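Local coordinates for protein VAL-1 (PDB 3GNE) that probably cleaves alginate by beta-elimination, as an alginate lyase of polysaccharide lyase family 14 from a Chlorella virus, at residues Ser5-Asn10 with Gly17-Asp22; Thr74-Val79 with Gln239-Glu244; Ser114-Trp119 with Ile126-Pro131; Ile170-Asn175 with Leu210-Phe215. All coordinates share one frame; numbering follows the deposited sequence.

Contact 1: Ser5-Asn10 with Gly17-Asp22; sequences STLDLN and GSWNVD. With GOL (glycerol), chain F.
Leu7 lies over one face of the Trp19 indole. Its CB sits 3.7 Å from the centroid of the six-membered ring of Trp19, 8° off the ring normal, which makes a CH-pi contact. With Leu7 CG anti to the backbone N (chi1 176°), the two methyls lie along the indole. Leu7 CD2 follows the ring to Trp19 CE3, at 4.0 Å. Leu7 CD1 lies by the CB-CG end of Trp19 and meets Val21 CG2 at 3.9 Å. These residues stand at the margin of a beta sandwich of the concanavalin type. Strand 3-6 ends in one sheet and strand 21-25 starts in the other, so the short link between them passes from sheet to sheet. Phe238 and Phe61 add to the packing on Leu7. The indole N-H points to the serine: Trp19 NE1 donates to Ser5 OG at 2.8 Å. The bond is bent, with 134° at the hydrogen, and the hydroxyl is tilted from the ring plane. A water joins Ser5 OG to Ser18 OG. A glycerol, probably from the crystallisation liquor, bridges the backbones. Asp8 N donates to glycerol O1 at 2.9 Å, and Ser18 N to glycerol O3 at 2.8 Å.

Contact 2: Thr74-Val79 with Gln239-Glu244; sequences TFAWEV and QMKKYE
Phe75 and Met240 run alongside each other in the same direction, from neighbouring antiparallel strands. The two strands, 72-80 and 231-241, belong to one sheet of the concanavalin-like beta sandwich. Phe75 and Met240 form a non-hydrogen-bonded pair. Their side chains go to the face of the sheet that looks into the sandwich. Met240 CG is anti to the backbone N (chi1 -172°), which carries the chain along the end of the Phe75 ring. Met240 CG approaches Phe75 CE1 to 3.5 Å. The sulfur comes next: Met240 SD is 4.7 Å from the Phe75 ring centroid, 53° off the normal. This is an oblique Met-aromatic contact. It holds for one of two modelled conformers of Met240, so the sulfur contact is less certain. The ring of Phe75 also stacks with that of Phe215 from the other sheet.

Thr74, Ala76, Gln239 and Lys241 point to the other face. Thr74 pairs with Lys241 and Ala76 with Gln239, both as hydrogen-bonded pairs. Each pair has two backbone bonds. The shortest is Lys241 N to Thr74 O at 2.7 Å. Between the pairs, Phe75 CA comes within 3.3 Å of Gln239 O in a CA-H...O contact. The Lys241 chain bends at chi3, and its CD rests 3.9 Å from Ala76 CB. Its amine goes on to a salt bridge with Glu169. Past the strand, Tyr243 reaches Thr74. The Thr74 hydroxyl is hydrogen-bonded to Tyr189, and Thr74 OG1 also lies 3.6 Å from Tyr243 CA.

Contact 3: Ser114-Trp119 with Ile126-Pro131; sequences SNRIMW and IDYIYP. With FLC (citrate anion), chain C.
Ser114 and Tyr130 open the ladder of a beta hairpin as a hydrogen-bonded pair. Their backbones bond in both directions, and Ser114 OG packs against Tyr130 CB at 3.5 Å. Ser114 OG is also hydrogen-bonded to Ala103 O. A water donates to Ser114 OG and to Tyr128 O, and accepts from Arg116 NE. Asn115 turns to the other face, where its OD1 is 2.6 Å from Asp127 OD1. The amide and carboxylate planes are 60° apart. Asn115 ND2 donates to Thr172 and Ser188, and Asp127 OD2 also bonds Ser188.

Arg116 returns to the face of Tyr128 and Tyr130. Its chain bends at chi3 (-72°), which stands the guanidinium between the strands and a bound citrate, probably from the crystallisation liquor. Arg116 NH2 donates to citrate OA2 at 2.8 Å, and NH1 to OA1 at 3.1 Å. The tyrosines grip a second carboxylate: Tyr128 OH donates to citrate OB1 at 2.6 Å, and Tyr130 OH to OB2 at 2.7 Å. Lys92, Gly105 and His147 also bond the citrate. An anion held here is consistent with a site for acidic alginate. Ile117 points to the opposite sheet. Met118 pairs with Ile126, both ways through the backbone. In one of two modelled conformers, Met118 SD sits over the Tyr128 ring, 3.5 Å from its centroid, in a Met-aromatic contact.

Strand 91-99 lies beside 112-119, and strand 149-151 beside 125-130. The face with Asn115, Ile117 and Asp127 packs on strands 166-173 and 186-192 of the opposite sheet.

Contact 4: Ile170-Asn175 with Leu210-Phe215; sequences IGTKMN and LLISRF
Two bends in Met174, at chi2 (-69°) and chi3 (-41°), turn its end along the backbone of Leu210 and Leu211. This is one of two modelled conformers, so the contacts of the sulfur and methyl are less certain. In it, Met174 SD lies 4.0 Å from Leu211 CA. The terminal CE of Met174 comes within 3.7 Å of Leu210 O, whose own hydrogen bond is with Ser205. Nearer the backbone, Met174 CG meets two side chains. Ile212 CG1 is 4.1 Å away. Leu211 CD2 is at 4.2 Å, and the Leu211 side chain crosses that of Met174 at about a right angle. The Met174 and Ile212 side chains run antiparallel past one another.

Ile212 has CG1 anti to the carbonyl carbon (chi1 -63°), and its chain stretches on to CD1. That methyl reaches strand 166-173, 3.6 Å from Thr172 O and 4.1 Å from Thr172 CB. The Thr172 hydroxyl is held by Asn115. The contact bridges the two sheets of the beta sandwich. Strand 166-173 runs in one and strand 212-221 in the other, so apolar side chains meet between the layers and no ladder forms. Thr96 and Ile98 of strand 91-99 also touch this packing, and Trp204 lies against Met174. Just past Ile212, Ser213 and Arg214 both face Phe97 in a classic beta bulge.

From the N terminus, contact 1 comes first and closes a short loop, tying the end of strand 3-6 to the start of strand 21-25. Contact 2 then opens at 74-79 and closes at 239-244, near the C terminus. Contacts 3 and 4 are nested inside its long loop, in series. Contact 3 closes a hairpin. Contact 4 closes the loop from 170-175 to 210-215 and joins opposite sheets. No loops cross. Contact 2 shares its sheet with 3-6 and 166-173, through backbone bonds from Met240 to Ser5 and from Ile170 to Phe75. Trp77 packs on Ile117, linking contacts 2 and 3. Asn115 of contact 3 touches Thr172 of contact 4. Trp19 touches Phe215, linking contacts 1 and 4.

Contact 1: Ser5-Asn10 with Gly17-Asp22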
# COMPACT_ATOMS: atom_id res chain seq x y z
N SER A 5 -14.21 7.36 -6.06
CA SER A 5 -14.25 6.70 -7.35
C SER A 5 -13.70 5.28 -7.18
O SER A 5 -13.01 4.98 -6.19
CB SER A 5 -13.42 7.39 -8.43
OG SER A 5 -12.05 7.45 -8.03
N THR A 6 -14.02 4.46 -8.16
CA THR A 6 -13.61 3.05 -8.16
C THR A 6 -12.86 2.79 -9.47
O THR A 6 -13.37 3.15 -10.54
CB THR A 6 -14.87 2.17 -8.11
OG1 THR A 6 -15.58 2.44 -6.90
CG2 THR A 6 -14.46 0.68 -8.16
N LEU A 7 -11.69 2.18 -9.37
CA LEU A 7 -10.94 1.89 -10.58
C LEU A 7 -11.67 0.89 -11.43
O LEU A 7 -12.09 -0.18 -10.94
CB LEU A 7 -9.60 1.36 -10.14
CG LEU A 7 -8.67 0.89 -11.27
CD1 LEU A 7 -8.37 2.01 -12.30
CD2 LEU A 7 -7.39 0.35 -10.64
N ASP A 8 -11.82 1.19 -12.73
CA ASP A 8 -12.34 0.20 -13.65
C ASP A 8 -11.18 -0.62 -14.21
O ASP A 8 -10.34 -0.14 -15.00
CB ASP A 8 -13.03 0.96 -14.78
CG ASP A 8 -13.64 0.03 -15.79
OD1 ASP A 8 -14.40 0.56 -16.67
OD2 ASP A 8 -13.40 -1.21 -15.78
N LEU A 9 -11.06 -1.88 -13.80
CA LEU A 9 -9.91 -2.69 -14.21
C LEU A 9 -9.92 -2.99 -15.71
O LEU A 9 -8.89 -3.34 -16.27
CB LEU A 9 -9.87 -4.02 -13.45
CG LEU A 9 -9.56 -3.86 -11.97
CD1 LEU A 9 -9.70 -5.24 -11.33
CD2 LEU A 9 -8.19 -3.27 -11.72
N ASN A 10 -11.08 -2.82 -16.35
CA ASN A 10 -11.06 -2.96 -17.81
C ASN A 10 -10.32 -1.81 -18.49
O ASN A 10 -10.01 -1.90 -19.71
CB ASN A 10 -12.50 -2.99 -18.32
CG ASN A 10 -13.18 -4.27 -17.86
OD1 ASN A 10 -14.35 -4.22 -17.47
ND2 ASN A 10 -12.41 -5.33 -17.90
N GLY A 17 -9.13 5.41 -16.80
CA GLY A 17 -10.21 6.41 -16.66
C GLY A 17 -9.71 7.55 -15.77
O GLY A 17 -8.56 8.02 -15.93
N SER A 18 -10.56 7.98 -14.85
CA SER A 18 -10.21 9.14 -14.05
C SER A 18 -9.12 8.80 -13.05
O SER A 18 -8.66 9.75 -12.36
CB SER A 18 -11.41 9.67 -13.29
OG SER A 18 -11.82 8.70 -12.35
N TRP A 19 -8.69 7.55 -12.92
CA TRP A 19 -7.58 7.26 -12.02
C TRP A 19 -6.23 7.67 -12.61
O TRP A 19 -5.24 7.76 -11.83
CB TRP A 19 -7.53 5.76 -11.64
CG TRP A 19 -8.44 5.50 -10.47
CD1 TRP A 19 -9.71 5.98 -10.29
CD2 TRP A 19 -8.14 4.71 -9.32
NE1 TRP A 19 -10.22 5.54 -9.08
CE2 TRP A 19 -9.26 4.75 -8.48
CE3 TRP A 19 -7.01 3.97 -8.93
CZ2 TRP A 19 -9.30 4.07 -7.26
CZ3 TRP A 19 -7.06 3.30 -7.71
CH2 TRP A 19 -8.20 3.36 -6.88
N ASN A 20 -6.12 7.88 -13.93
CA ASN A 20 -4.82 8.27 -14.51
C ASN A 20 -3.74 7.25 -14.13
O ASN A 20 -2.68 7.58 -13.57
CB ASN A 20 -4.43 9.66 -14.08
CG ASN A 20 -5.59 10.67 -14.24
OD1 ASN A 20 -6.00 11.35 -13.28
ND2 ASN A 20 -6.04 10.74 -15.46
N VAL A 21 -4.05 5.99 -14.45
CA VAL A 21 -3.11 4.90 -14.13
C VAL A 21 -1.95 4.92 -15.10
O VAL A 21 -2.15 5.07 -16.30
CB VAL A 21 -3.83 3.56 -14.24
CG1 VAL A 21 -2.86 2.39 -14.12
CG2 VAL A 21 -4.87 3.45 -13.09
N ASP A 22 -0.76 4.77 -14.54
CA ASP A 22 0.45 4.76 -15.37
C ASP A 22 1.40 3.70 -14.80
O ASP A 22 1.18 3.17 -13.70
CB ASP A 22 1.10 6.14 -15.38
CG ASP A 22 2.00 6.44 -16.57
OD1 ASP A 22 2.08 5.66 -17.55
OD2 ASP A 22 2.65 7.53 -16.54
C1 GOL F . -11.99 4.96 -12.89
O1 GOL F . -11.27 3.91 -13.54
C2 GOL F . -13.41 4.87 -13.51
O2 GOL F . -14.28 5.74 -12.82
C3 GOL F . -13.28 5.24 -14.99
O3 GOL F . -13.05 6.65 -14.97
O HOH W 1 -10.96 9.35 -9.67

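Contact 2: Thr74-Val79 with Gln239-Glu244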
# COMPACT_ATOMS: atom_id res chain seq x y z
N THR A 74 -7.98 8.04 1.46
CA THR A 74 -7.94 6.61 1.75
C THR A 74 -8.00 5.84 0.44
O THR A 74 -8.69 6.24 -0.50
CB THR A 74 -9.12 6.28 2.68
OG1 THR A 74 -8.81 6.94 3.92
CG2 THR A 74 -9.26 4.78 2.89
N PHE A 75 -7.23 4.76 0.38
CA PHE A 75 -7.37 3.82 -0.72
C PHE A 75 -7.78 2.47 -0.13
O PHE A 75 -7.42 2.12 1.02
CB PHE A 75 -6.05 3.67 -1.51
CG PHE A 75 -5.88 4.91 -2.42
CD1 PHE A 75 -6.50 4.92 -3.66
CD2 PHE A 75 -5.14 5.99 -2.01
CE1 PHE A 75 -6.43 6.04 -4.49
CE2 PHE A 75 -5.01 7.12 -2.82
CZ PHE A 75 -5.61 7.08 -4.06
N ALA A 76 -8.55 1.74 -0.92
CA ALA A 76 -9.13 0.48 -0.41
C ALA A 76 -9.16 -0.53 -1.55
O ALA A 76 -9.19 -0.16 -2.73
CB ALA A 76 -10.53 0.74 0.11
N TRP A 77 -9.12 -1.80 -1.20
CA TRP A 77 -9.18 -2.88 -2.19
C TRP A 77 -9.59 -4.14 -1.45
O TRP A 77 -9.62 -4.15 -0.20
CB TRP A 77 -7.84 -3.12 -2.92
CG TRP A 77 -6.69 -3.32 -1.97
CD1 TRP A 77 -6.25 -4.51 -1.45
CD2 TRP A 77 -5.85 -2.31 -1.39
NE1 TRP A 77 -5.17 -4.30 -0.59
CE2 TRP A 77 -4.92 -2.95 -0.54
CE3 TRP A 77 -5.81 -0.90 -1.53
CZ2 TRP A 77 -3.93 -2.25 0.18
CZ3 TRP A 77 -4.82 -0.22 -0.80
CH2 TRP A 77 -3.92 -0.87 0.03
N GLU A 78 -9.92 -5.16 -2.22
CA GLU A 78 -10.25 -6.45 -1.61
C GLU A 78 -9.33 -7.51 -2.16
O GLU A 78 -8.92 -7.44 -3.33
CB GLU A 78 -11.71 -6.85 -1.94
CG GLU A 78 -12.65 -5.75 -1.35
CD GLU A 78 -14.08 -6.01 -1.74
OE1 GLU A 78 -14.43 -7.15 -2.05
OE2 GLU A 78 -14.92 -5.10 -1.71
N VAL A 79 -8.97 -8.49 -1.32
CA VAL A 79 -8.07 -9.57 -1.81
C VAL A 79 -8.55 -10.93 -1.34
O VAL A 79 -8.99 -11.12 -0.22
CB VAL A 79 -6.66 -9.27 -1.30
CG1 VAL A 79 -6.63 -9.25 0.23
CG2 VAL A 79 -5.67 -10.29 -1.87
N GLN A 239 -10.64 1.30 -4.66
CA GLN A 239 -11.40 2.50 -4.42
C GLN A 239 -10.52 3.59 -3.82
O GLN A 239 -9.61 3.33 -3.06
CB GLN A 239 -12.57 2.21 -3.43
CG GLN A 239 -13.55 1.21 -4.01
CD GLN A 239 -14.64 0.86 -3.03
OE1 GLN A 239 -14.30 0.66 -1.86
NE2 GLN A 239 -15.90 0.76 -3.44
N MET A 240 -10.92 4.81 -4.20
CA MET A 240 -10.36 6.00 -3.57
C MET A 240 -11.46 6.57 -2.69
O MET A 240 -12.58 6.79 -3.22
CB MET A 240 -9.87 7.03 -4.58
CG MET A 240 -9.12 8.17 -3.89
SD MET A 240 -8.43 9.41 -5.00
CE MET A 240 -9.96 10.10 -5.78
N LYS A 241 -11.20 6.79 -1.41
CA LYS A 241 -12.26 7.14 -0.46
C LYS A 241 -11.88 8.37 0.34
O LYS A 241 -10.69 8.64 0.48
CB LYS A 241 -12.52 5.96 0.51
CG LYS A 241 -12.95 4.68 -0.24
CD LYS A 241 -13.17 3.50 0.73
CE LYS A 241 -14.32 3.80 1.67
NZ LYS A 241 -14.63 2.61 2.53
N LYS A 242 -12.90 9.03 0.86
CA LYS A 242 -12.60 10.12 1.80
C LYS A 242 -11.86 9.58 3.00
O LYS A 242 -12.14 8.46 3.51
CB LYS A 242 -13.96 10.75 2.12
CG LYS A 242 -14.44 11.57 0.89
CD LYS A 242 -15.92 11.89 0.92
CE LYS A 242 -16.57 12.26 -0.40
NZ LYS A 242 -16.53 11.15 -1.40
N TYR A 243 -10.93 10.36 3.54
CA TYR A 243 -10.32 10.02 4.84
C TYR A 243 -11.40 10.18 5.93
O TYR A 243 -11.94 11.26 6.09
CB TYR A 243 -9.12 10.92 5.12
CG TYR A 243 -8.36 10.49 6.33
CD1 TYR A 243 -7.29 9.63 6.24
CD2 TYR A 243 -8.67 11.01 7.58
CE1 TYR A 243 -6.57 9.24 7.34
CE2 TYR A 243 -7.97 10.63 8.72
CZ TYR A 243 -6.92 9.75 8.58
OH TYR A 243 -6.23 9.36 9.70
N GLU A 244 -11.70 9.10 6.66
CA GLU A 244 -12.84 9.12 7.56
C GLU A 244 -12.32 9.59 8.90
O GLU A 244 -11.41 8.90 9.41
CB GLU A 244 -13.49 7.75 7.71
CG GLU A 244 -14.83 7.85 8.45
CD GLU A 244 -15.87 6.86 7.96
OE1 GLU A 244 -15.98 6.66 6.72
OE2 GLU A 244 -16.60 6.25 8.78

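Contact 3: Ser114-Trp119 with Ile126-Pro131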
# COMPACT_ATOMS: atom_id res chain seq x y z
N SER A 114 6.22 7.30 2.44
CA SER A 114 5.20 6.38 1.90
C SER A 114 4.51 5.65 3.06
O SER A 114 5.08 5.45 4.15
CB SER A 114 5.76 5.36 0.89
OG SER A 114 6.72 4.55 1.60
N ASN A 115 3.25 5.28 2.75
CA ASN A 115 2.35 4.62 3.71
C ASN A 115 1.77 3.41 3.01
O ASN A 115 0.93 3.63 2.12
CB ASN A 115 1.24 5.61 4.11
CG ASN A 115 0.49 5.15 5.34
OD1 ASN A 115 1.05 4.34 6.10
ND2 ASN A 115 -0.74 5.62 5.52
N ARG A 116 2.21 2.21 3.35
CA ARG A 116 1.79 1.04 2.60
C ARG A 116 1.20 -0.02 3.52
O ARG A 116 1.51 -0.09 4.70
CB ARG A 116 2.96 0.41 1.86
CG ARG A 116 3.36 1.23 0.62
CD ARG A 116 4.47 0.50 -0.19
NE ARG A 116 5.73 0.63 0.62
CZ ARG A 116 6.87 0.02 0.32
NH1 ARG A 116 6.94 -0.80 -0.75
NH2 ARG A 116 7.99 0.19 1.05
N ILE A 117 0.39 -0.89 2.91
CA ILE A 117 -0.03 -2.12 3.56
C ILE A 117 0.95 -3.22 3.23
O ILE A 117 1.29 -3.44 2.02
CB ILE A 117 -1.42 -2.55 3.01
CG1 ILE A 117 -2.52 -1.57 3.45
CG2 ILE A 117 -1.70 -3.99 3.43
CD1 ILE A 117 -2.86 -1.62 4.95
N MET A 118 1.39 -3.95 4.25
CA MET A 118 2.05 -5.23 4.07
C MET A 118 1.20 -6.34 4.72
O MET A 118 0.59 -6.15 5.76
CB MET A 118 3.41 -5.33 4.75
CG MET A 118 4.53 -4.73 3.88
SD MET A 118 6.14 -4.91 4.70
CE MET A 118 6.42 -6.68 4.58
N TRP A 119 1.25 -7.51 4.08
CA TRP A 119 0.83 -8.72 4.77
C TRP A 119 2.02 -9.26 5.56
O TRP A 119 3.16 -8.84 5.32
CB TRP A 119 0.23 -9.76 3.85
CG TRP A 119 1.15 -10.66 3.06
CD1 TRP A 119 1.73 -11.81 3.52
CD2 TRP A 119 1.60 -10.51 1.70
NE1 TRP A 119 2.51 -12.41 2.55
CE2 TRP A 119 2.44 -11.61 1.41
CE3 TRP A 119 1.38 -9.56 0.70
CZ2 TRP A 119 3.05 -11.81 0.18
CZ3 TRP A 119 1.98 -9.74 -0.52
CH2 TRP A 119 2.81 -10.85 -0.79
N ILE A 126 0.15 -5.28 8.52
CA ILE A 126 0.70 -4.09 9.20
C ILE A 126 0.58 -2.90 8.27
O ILE A 126 0.47 -2.99 7.07
CB ILE A 126 2.19 -4.24 9.57
CG1 ILE A 126 3.04 -4.63 8.36
CG2 ILE A 126 2.38 -5.26 10.70
CD1 ILE A 126 4.54 -4.43 8.58
N ASP A 127 0.61 -1.70 8.92
CA ASP A 127 0.94 -0.46 8.27
C ASP A 127 2.46 -0.41 8.12
O ASP A 127 3.16 -0.82 9.03
CB ASP A 127 0.46 0.69 9.17
CG ASP A 127 0.43 2.02 8.49
OD1 ASP A 127 0.63 2.08 7.24
OD2 ASP A 127 0.29 3.03 9.18
N TYR A 128 2.97 0.06 7.00
CA TYR A 128 4.41 0.02 6.73
C TYR A 128 4.85 1.37 6.15
O TYR A 128 4.46 1.72 5.03
CB TYR A 128 4.67 -1.13 5.77
CG TYR A 128 6.13 -1.42 5.53
CD1 TYR A 128 6.95 -1.84 6.61
CD2 TYR A 128 6.68 -1.28 4.25
CE1 TYR A 128 8.30 -2.11 6.42
CE2 TYR A 128 8.03 -1.59 4.06
CZ TYR A 128 8.84 -1.99 5.12
OH TYR A 128 10.16 -2.30 4.97
N ILE A 129 5.60 2.10 6.92
CA ILE A 129 5.89 3.51 6.64
C ILE A 129 7.36 3.73 6.36
O ILE A 129 8.21 3.32 7.16
CB ILE A 129 5.44 4.38 7.84
CG1 ILE A 129 3.93 4.21 8.06
CG2 ILE A 129 5.83 5.86 7.60
CD1 ILE A 129 3.37 5.04 9.22
N TYR A 130 7.68 4.46 5.30
CA TYR A 130 9.01 5.04 5.10
C TYR A 130 8.84 6.54 5.36
O TYR A 130 8.19 7.21 4.53
CB TYR A 130 9.51 4.85 3.68
CG TYR A 130 10.34 3.60 3.41
CD1 TYR A 130 9.78 2.31 3.48
CD2 TYR A 130 11.66 3.71 3.00
CE1 TYR A 130 10.56 1.18 3.20
CE2 TYR A 130 12.42 2.58 2.74
CZ TYR A 130 11.87 1.33 2.83
OH TYR A 130 12.68 0.25 2.54
N PRO A 131 9.37 7.05 6.46
CA PRO A 131 9.27 8.50 6.71
C PRO A 131 10.40 9.26 6.05
O PRO A 131 11.37 8.65 5.60
CB PRO A 131 9.40 8.55 8.26
CG PRO A 131 10.40 7.42 8.53
CD PRO A 131 10.07 6.33 7.54
CAC FLC C . 10.40 -1.96 -0.35
CA FLC C . 11.74 -2.67 -0.34
CB FLC C . 11.74 -3.79 0.70
CBC FLC C . 11.51 -3.13 2.06
CG FLC C . 13.11 -4.47 0.68
CGC FLC C . 13.27 -5.62 1.69
OA1 FLC C . 9.41 -2.59 -0.69
OA2 FLC C . 10.38 -0.80 -0.00
OB1 FLC C . 10.40 -3.31 2.58
OB2 FLC C . 12.42 -2.40 2.54
OG1 FLC C . 12.49 -5.69 2.64
OG2 FLC C . 14.24 -6.40 1.51
OHB FLC C . 10.75 -4.74 0.36
O HOH W 2 6.21 2.17 2.86

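Contact 4: Ile170-Asn175 with Leu210-Phe215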
# COMPACT_ATOMS: atom_id res chain seq x y z
N ILE A 170 -6.42 1.79 3.57
CA ILE A 170 -5.32 2.48 4.20
C ILE A 170 -5.58 3.99 4.05
O ILE A 170 -5.70 4.47 2.90
CB ILE A 170 -3.92 2.10 3.66
CG1 ILE A 170 -2.80 2.80 4.42
CG2 ILE A 170 -3.78 2.24 2.15
CD1 ILE A 170 -1.44 2.14 4.29
N GLY A 171 -5.62 4.68 5.18
CA GLY A 171 -5.83 6.12 5.20
C GLY A 171 -4.54 6.85 5.52
O GLY A 171 -3.70 6.38 6.29
N THR A 172 -4.42 8.01 4.89
CA THR A 172 -3.24 8.86 5.09
C THR A 172 -3.69 10.29 5.29
O THR A 172 -4.43 10.77 4.42
CB THR A 172 -2.29 8.81 3.87
OG1 THR A 172 -1.98 7.45 3.58
CG2 THR A 172 -0.99 9.48 4.22
N LYS A 173 -3.30 10.96 6.37
CA LYS A 173 -3.69 12.35 6.57
C LYS A 173 -2.44 13.16 6.86
O LYS A 173 -1.69 12.87 7.80
CB LYS A 173 -4.66 12.46 7.75
CG LYS A 173 -5.03 13.93 8.05
CD LYS A 173 -6.08 14.00 9.15
CE LYS A 173 -6.59 15.45 9.15
NZ LYS A 173 -5.64 16.40 9.77
N MET A 174 -2.20 14.15 6.00
CA MET A 174 -1.00 14.97 6.18
C MET A 174 -1.02 15.69 7.53
O MET A 174 -2.06 16.07 8.04
CB MET A 174 -0.88 16.03 5.06
CG MET A 174 -0.49 15.44 3.71
SD MET A 174 1.20 14.80 3.64
CE MET A 174 2.11 16.03 4.56
N ASN A 175 0.22 15.86 8.03
CA ASN A 175 0.32 16.83 9.12
C ASN A 175 -0.01 18.23 8.62
O ASN A 175 0.01 18.52 7.40
CB ASN A 175 1.75 16.87 9.64
CG ASN A 175 2.77 17.11 8.53
OD1 ASN A 175 3.12 16.18 7.77
ND2 ASN A 175 3.25 18.38 8.38
N LEU A 210 4.70 19.69 -0.13
CA LEU A 210 4.92 18.24 -0.30
C LEU A 210 3.75 17.52 0.32
O LEU A 210 3.67 17.43 1.56
CB LEU A 210 6.21 17.90 0.41
CG LEU A 210 7.49 18.48 -0.24
CD1 LEU A 210 8.69 18.31 0.70
CD2 LEU A 210 7.76 17.90 -1.63
N LEU A 211 2.80 17.05 -0.47
CA LEU A 211 1.54 16.51 0.03
C LEU A 211 1.38 15.13 -0.58
O LEU A 211 2.30 14.61 -1.25
CB LEU A 211 0.40 17.45 -0.36
CG LEU A 211 0.56 18.90 0.12
CD1 LEU A 211 -0.54 19.72 -0.52
CD2 LEU A 211 0.50 18.94 1.65
N ILE A 212 0.21 14.53 -0.34
CA ILE A 212 0.01 13.20 -0.96
C ILE A 212 0.08 13.33 -2.48
O ILE A 212 -0.58 14.23 -3.02
CB ILE A 212 -1.32 12.65 -0.49
CG1 ILE A 212 -1.31 12.45 1.02
CG2 ILE A 212 -1.64 11.36 -1.24
CD1 ILE A 212 -2.67 12.25 1.69
N SER A 213 0.88 12.49 -3.11
CA SER A 213 1.14 12.69 -4.56
C SER A 213 0.72 11.55 -5.40
O SER A 213 0.49 11.79 -6.57
CB SER A 213 2.62 13.04 -4.75
OG SER A 213 3.44 12.01 -4.24
N ARG A 214 0.61 10.31 -4.90
CA ARG A 214 0.11 9.24 -5.76
C ARG A 214 -0.33 8.04 -4.94
O ARG A 214 0.08 7.88 -3.79
CB ARG A 214 1.14 8.72 -6.80
CG ARG A 214 2.30 7.91 -6.18
CD ARG A 214 3.21 7.44 -7.32
NE ARG A 214 4.23 6.45 -6.95
CZ ARG A 214 5.41 6.72 -6.39
NH1 ARG A 214 5.71 8.00 -6.08
NH2 ARG A 214 6.24 5.72 -6.15
N PHE A 215 -1.14 7.21 -5.55
CA PHE A 215 -1.33 5.83 -5.14
C PHE A 215 -0.32 4.96 -5.86
O PHE A 215 -0.15 5.10 -7.08
CB PHE A 215 -2.74 5.36 -5.52
CG PHE A 215 -3.07 3.94 -5.09
CD1 PHE A 215 -3.08 3.58 -3.74
CD2 PHE A 215 -3.37 2.99 -6.09
CE1 PHE A 215 -3.43 2.28 -3.35
CE2 PHE A 215 -3.73 1.71 -5.67
CZ PHE A 215 -3.77 1.35 -4.33